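PDB 4Z48: uncharacterized protein TP-0789 domain-containing protein from Desulfovibrio piger ATCC 29098, which is of unknown function but, as a LolA-like DUF1329 family protein with a signal sequence, may bind lipid or lipoprotein in the cell envelope. Local coordinates for residues Pro8-Asp20 against Leu127-Gly139. Numbering follows the deposited sequence.
Sequences PVKAGYDLAVRMD and LDDVDEYDYLLQG
Ala16 sets its CB over one face of the Tyr135 ring, 3.7 Å from the ring centroid, a CH-pi contact in which the small methyl group lets ring and helix come close. Upstream, Gly12 serves the same end: lacking a CB on the side that faces the strand, it lets the helix backbone settle directly against Tyr135, Gly12 C lying 3.4 Å from Tyr135 CB. With CG anti to its own carbonyl carbon (chi1 -59°), Tyr135 lays its ring against Ala16, and the far end is fixed by a hydrogen bond from Tyr135 OH to Val130 O, 2.7 Å long, lying in the carbonyl plane on a lone pair. This bond uses the hydroxyl's hydrogen and ties strand 133-143 back to the 3-10 segment 130-132.

Val130 spreads its two methyls: CG2 packs against the backbone of Ala16 and CB of Asp20, while CG1 lies 3.5 Å from Tyr13 CE1 and also meets Val17 CG2. Asp131 OD1 comes to the edge of the Tyr13 ring, near its plane, where a carboxylate oxygen suits the electropositive ring hydrogens. At the start of the helix, Leu137 N gives a nearly straight hydrogen bond (173°) to Pro8 O, which also accepts from Gly12 N on the opposite face of its plane. Alongside, the leucines bring branched apolar ends to the helix start: Leu136 CD1 touches Pro8 and Val9, and Leu137 CD2 meets Ala11 CB.

Near the other end, a water donates to both Ala16 O and Asp128 OD1; that carboxylate also forms a salt bridge with Arg177, which should offset its charge beside Asp20. Helix 8-20 crosses the 133-139 part of strand 133-143 at 102°, and Leu15 and Met19 reach beyond that strand to 146-155, the antiparallel strand beside it, so that the helix packs across the edge of the LolA-like antiparallel beta structure.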
loop_
_atom_site.group_PDB
_atom_site.type_symbol
_atom_site.label_atom_id
_atom_site.label_comp_id
_atom_site.label_asym_id
_atom_site.label_seq_id
_atom_site.Cartn_x
_atom_site.Cartn_y
_atom_site.Cartn_z
ATOM N N PRO A 8 -21.787 14.692 -3.955
ATOM C CA PRO A 8 -20.937 13.505 -4.176
ATOM C C PRO A 8 -19.475 13.678 -3.740
ATOM O O PRO A 8 -18.769 12.678 -3.557
ATOM C CB PRO A 8 -21.028 13.294 -5.687
ATOM C CG PRO A 8 -21.295 14.647 -6.247
ATOM C CD PRO A 8 -22.184 15.314 -5.238
ATOM N N VAL A 9 -19.020 14.935 -3.585
ATOM C CA VAL A 9 -17.661 15.290 -3.131
ATOM C C VAL A 9 -17.582 15.030 -1.611
ATOM O O VAL A 9 -16.652 14.388 -1.141
ATOM C CB VAL A 9 -17.335 16.769 -3.497
ATOM C CG1 VAL A 9 -16.023 17.229 -2.860
ATOM C CG2 VAL A 9 -17.294 16.966 -5.008
ATOM N N LYS A 10 -18.547 15.577 -0.847
ATOM C CA LYS A 10 -18.630 15.379 0.600
ATOM C C LYS A 10 -18.908 13.886 0.902
ATOM O O LYS A 10 -18.288 13.338 1.804
ATOM C CB LYS A 10 -19.716 16.278 1.195
ATOM C CG LYS A 10 -19.816 16.237 2.718
ATOM C CD LYS A 10 -21.126 16.885 3.194
ATOM C CE LYS A 10 -21.417 16.668 4.661
ATOM N NZ LYS A 10 -21.884 15.284 4.942
ATOM N N ALA A 11 -19.834 13.239 0.155
ATOM C CA ALA A 11 -20.138 11.810 0.334
ATOM C C ALA A 11 -18.886 10.937 0.062
ATOM O O ALA A 11 -18.699 9.921 0.729
ATOM C CB ALA A 11 -21.281 11.373 -0.574
ATOM N N GLY A 12 -18.071 11.334 -0.913
ATOM C CA GLY A 12 -16.848 10.616 -1.254
ATOM C C GLY A 12 -15.867 10.701 -0.104
ATOM O O GLY A 12 -15.316 9.680 0.319
ATOM N N TYR A 13 -15.731 11.922 0.484
ATOM C CA TYR A 13 -14.830 12.138 1.628
ATOM C C TYR A 13 -15.321 11.338 2.850
ATOM O O TYR A 13 -14.490 10.731 3.524
ATOM C CB TYR A 13 -14.684 13.642 1.954
ATOM C CG TYR A 13 -13.940 13.954 3.234
ATOM C CD1 TYR A 13 -12.563 14.135 3.235
ATOM C CD2 TYR A 13 -14.625 14.130 4.437
ATOM C CE1 TYR A 13 -11.875 14.442 4.412
ATOM C CE2 TYR A 13 -13.952 14.435 5.616
ATOM C CZ TYR A 13 -12.577 14.593 5.599
ATOM O OH TYR A 13 -11.923 14.898 6.767
ATOM N N ASP A 14 -16.648 11.354 3.131
ATOM C CA ASP A 14 -17.232 10.657 4.276
ATOM C C ASP A 14 -16.968 9.130 4.197
ATOM O O ASP A 14 -16.621 8.513 5.211
ATOM C CB ASP A 14 -18.714 10.994 4.421
ATOM C CG ASP A 14 -18.906 12.426 4.929
ATOM O OD1 ASP A 14 -17.909 13.037 5.376
ATOM O OD2 ASP A 14 -20.035 12.924 4.876
ATOM N N LEU A 15 -17.063 8.551 2.984
ATOM C CA LEU A 15 -16.749 7.146 2.741
ATOM C C LEU A 15 -15.273 6.871 3.002
ATOM O O LEU A 15 -14.958 5.919 3.727
ATOM C CB LEU A 15 -17.122 6.713 1.313
ATOM C CG LEU A 15 -16.762 5.276 0.930
ATOM C CD1 LEU A 15 -17.542 4.271 1.768
ATOM C CD2 LEU A 15 -16.978 5.046 -0.529
ATOM N N ALA A 16 -14.370 7.714 2.440
ATOM C CA ALA A 16 -12.930 7.593 2.642
ATOM C C ALA A 16 -12.588 7.563 4.148
ATOM O O ALA A 16 -11.745 6.779 4.546
ATOM C CB ALA A 16 -12.202 8.732 1.940
ATOM N N VAL A 17 -13.292 8.365 4.971
ATOM C CA VAL A 17 -13.119 8.456 6.426
ATOM C C VAL A 17 -13.518 7.113 7.078
ATOM O O VAL A 17 -12.762 6.604 7.905
ATOM C CB VAL A 17 -13.910 9.656 7.038
ATOM C CG1 VAL A 17 -14.030 9.559 8.560
ATOM C CG2 VAL A 17 -13.290 10.993 6.633
ATOM N N ARG A 18 -14.690 6.565 6.706
ATOM C CA ARG A 18 -15.190 5.265 7.200
ATOM C C ARG A 18 -14.201 4.146 6.868
ATOM O O ARG A 18 -13.928 3.286 7.717
ATOM C CB ARG A 18 -16.575 4.929 6.615
ATOM C CG ARG A 18 -17.716 5.777 7.165
ATOM C CD ARG A 18 -19.050 5.059 7.043
ATOM N NE ARG A 18 -19.536 4.970 5.664
ATOM C CZ ARG A 18 -20.086 3.882 5.121
ATOM N NH1 ARG A 18 -20.222 2.767 5.835
ATOM N NH2 ARG A 18 -20.508 3.904 3.861
HETATM N N MSE A 19 -13.642 4.168 5.640
HETATM C CA MSE A 19 -12.645 3.209 5.186
HETATM C C MSE A 19 -11.397 3.250 6.063
HETATM O O MSE A 19 -10.788 2.219 6.321
HETATM C CB MSE A 19 -12.255 3.503 3.728
HETATM C CG MSE A 19 -13.373 3.237 2.739
HETATM SE SE MSE A 19 -12.835 3.800 0.945
HETATM C CE MSE A 19 -11.363 2.531 0.543
ATOM N N ASP A 20 -10.988 4.459 6.470
ATOM C CA ASP A 20 -9.801 4.696 7.291
ATOM C C ASP A 20 -10.041 4.186 8.744
ATOM O O ASP A 20 -9.073 3.934 9.462
ATOM C CB ASP A 20 -9.425 6.196 7.260
ATOM C CG ASP A 20 -8.107 6.575 7.922
ATOM O OD1 ASP A 20 -7.127 5.810 7.783
ATOM O OD2 ASP A 20 -8.063 7.632 8.598
ATOM N N LEU A 127 -2.067 3.690 2.431
ATOM C CA LEU A 127 -3.035 3.663 1.329
ATOM C C LEU A 127 -4.292 4.509 1.654
ATOM O O LEU A 127 -5.026 4.870 0.728
ATOM C CB LEU A 127 -3.420 2.191 1.001
ATOM C CG LEU A 127 -4.365 1.869 -0.187
ATOM C CD1 LEU A 127 -3.874 2.440 -1.500
ATOM C CD2 LEU A 127 -4.550 0.371 -0.340
ATOM N N ASP A 128 -4.519 4.858 2.945
ATOM C CA ASP A 128 -5.725 5.580 3.326
ATOM C C ASP A 128 -5.447 6.921 4.055
ATOM O O ASP A 128 -6.076 7.208 5.079
ATOM C CB ASP A 128 -6.630 4.656 4.168
ATOM C CG ASP A 128 -7.239 3.511 3.368
ATOM O OD1 ASP A 128 -8.194 3.764 2.590
ATOM O OD2 ASP A 128 -6.752 2.363 3.511
ATOM N N ASP A 129 -4.554 7.761 3.490
ATOM C CA ASP A 129 -4.246 9.100 4.015
ATOM C C ASP A 129 -5.309 10.056 3.450
ATOM O O ASP A 129 -5.081 10.721 2.438
ATOM C CB ASP A 129 -2.813 9.509 3.632
ATOM C CG ASP A 129 -2.166 10.505 4.583
ATOM O OD1 ASP A 129 -2.788 11.552 4.861
ATOM O OD2 ASP A 129 -1.015 10.255 5.010
ATOM N N VAL A 130 -6.512 10.042 4.084
ATOM C CA VAL A 130 -7.762 10.701 3.688
ATOM C C VAL A 130 -7.565 12.170 3.226
ATOM O O VAL A 130 -8.127 12.562 2.191
ATOM C CB VAL A 130 -8.856 10.600 4.794
ATOM C CG1 VAL A 130 -10.051 11.487 4.499
ATOM C CG2 VAL A 130 -9.328 9.156 4.968
ATOM N N ASP A 131 -6.772 12.957 3.964
ATOM C CA ASP A 131 -6.634 14.381 3.646
ATOM C C ASP A 131 -5.561 14.680 2.567
ATOM O O ASP A 131 -5.272 15.849 2.296
ATOM C CB ASP A 131 -6.396 15.195 4.929
ATOM C CG ASP A 131 -7.598 15.208 5.875
ATOM O OD1 ASP A 131 -8.731 15.487 5.408
ATOM O OD2 ASP A 131 -7.402 14.967 7.083
ATOM N N GLU A 132 -5.063 13.663 1.880
ATOM C CA GLU A 132 -4.133 13.927 0.789
ATOM C C GLU A 132 -4.888 14.002 -0.554
ATOM O O GLU A 132 -4.294 14.384 -1.569
ATOM C CB GLU A 132 -3.001 12.893 0.741
ATOM C CG GLU A 132 -2.009 13.022 1.885
ATOM C CD GLU A 132 -0.667 12.355 1.667
ATOM O OE1 GLU A 132 -0.638 11.207 1.168
ATOM O OE2 GLU A 132 0.358 12.964 2.053
ATOM N N TYR A 133 -6.218 13.743 -0.532
ATOM C CA TYR A 133 -7.039 13.662 -1.744
ATOM C C TYR A 133 -8.363 14.412 -1.715
ATOM O O TYR A 133 -8.925 14.669 -0.669
ATOM C CB TYR A 133 -7.391 12.166 -2.010
ATOM C CG TYR A 133 -6.207 11.228 -2.006
ATOM C CD1 TYR A 133 -5.775 10.621 -0.828
ATOM C CD2 TYR A 133 -5.520 10.939 -3.179
ATOM C CE1 TYR A 133 -4.676 9.757 -0.817
ATOM C CE2 TYR A 133 -4.428 10.071 -3.184
ATOM C CZ TYR A 133 -3.993 9.503 -1.996
ATOM O OH TYR A 133 -2.908 8.656 -1.990
ATOM N N ASP A 134 -8.894 14.669 -2.905
ATOM C CA ASP A 134 -10.245 15.141 -3.199
ATOM C C ASP A 134 -11.025 13.929 -3.676
ATOM O O ASP A 134 -10.497 13.139 -4.453
ATOM C CB ASP A 134 -10.209 16.232 -4.272
ATOM C CG ASP A 134 -9.559 17.504 -3.781
ATOM O OD1 ASP A 134 -9.976 18.008 -2.718
ATOM O OD2 ASP A 134 -8.604 17.963 -4.427
ATOM N N TYR A 135 -12.257 13.776 -3.234
ATOM C CA TYR A 135 -13.055 12.601 -3.574
ATOM C C TYR A 135 -14.240 12.900 -4.437
ATOM O O TYR A 135 -14.747 14.011 -4.444
ATOM C CB TYR A 135 -13.524 11.901 -2.286
ATOM C CG TYR A 135 -12.360 11.479 -1.416
ATOM C CD1 TYR A 135 -11.668 10.304 -1.674
ATOM C CD2 TYR A 135 -11.885 12.310 -0.404
ATOM C CE1 TYR A 135 -10.548 9.947 -0.930
ATOM C CE2 TYR A 135 -10.778 11.957 0.359
ATOM C CZ TYR A 135 -10.112 10.771 0.092
ATOM O OH TYR A 135 -8.995 10.406 0.800
ATOM N N LEU A 136 -14.732 11.864 -5.111
ATOM C CA LEU A 136 -15.987 11.926 -5.846
ATOM C C LEU A 136 -16.682 10.531 -5.818
ATOM O O LEU A 136 -16.207 9.567 -6.425
ATOM C CB LEU A 136 -15.749 12.449 -7.265
ATOM C CG LEU A 136 -16.937 12.708 -8.184
ATOM C CD1 LEU A 136 -17.842 13.825 -7.651
ATOM C CD2 LEU A 136 -16.430 13.056 -9.586
ATOM N N LEU A 137 -17.769 10.419 -5.044
ATOM C CA LEU A 137 -18.553 9.193 -5.000
ATOM C C LEU A 137 -19.384 9.125 -6.312
ATOM O O LEU A 137 -20.265 9.951 -6.516
ATOM C CB LEU A 137 -19.453 9.129 -3.738
ATOM C CG LEU A 137 -20.340 7.892 -3.619
ATOM C CD1 LEU A 137 -19.500 6.627 -3.501
ATOM C CD2 LEU A 137 -21.285 7.996 -2.434
ATOM N N GLN A 138 -19.087 8.145 -7.172
ATOM C CA GLN A 138 -19.683 8.011 -8.507
ATOM C C GLN A 138 -20.914 7.153 -8.538
ATOM O O GLN A 138 -21.703 7.245 -9.476
ATOM C CB GLN A 138 -18.650 7.468 -9.511
ATOM C CG GLN A 138 -17.496 8.432 -9.765
ATOM C CD GLN A 138 -17.866 9.617 -10.635
ATOM O OE1 GLN A 138 -19.001 10.118 -10.633
ATOM N NE2 GLN A 138 -16.908 10.062 -11.422
ATOM N N GLY A 139 -21.090 6.353 -7.510
ATOM C CA GLY A 139 -22.260 5.513 -7.393
ATOM C C GLY A 139 -21.921 4.144 -6.869
ATOM O O GLY A 139 -21.015 4.000 -6.040
HETATM O O HOH W 1 -9.494 6.137 3.002
#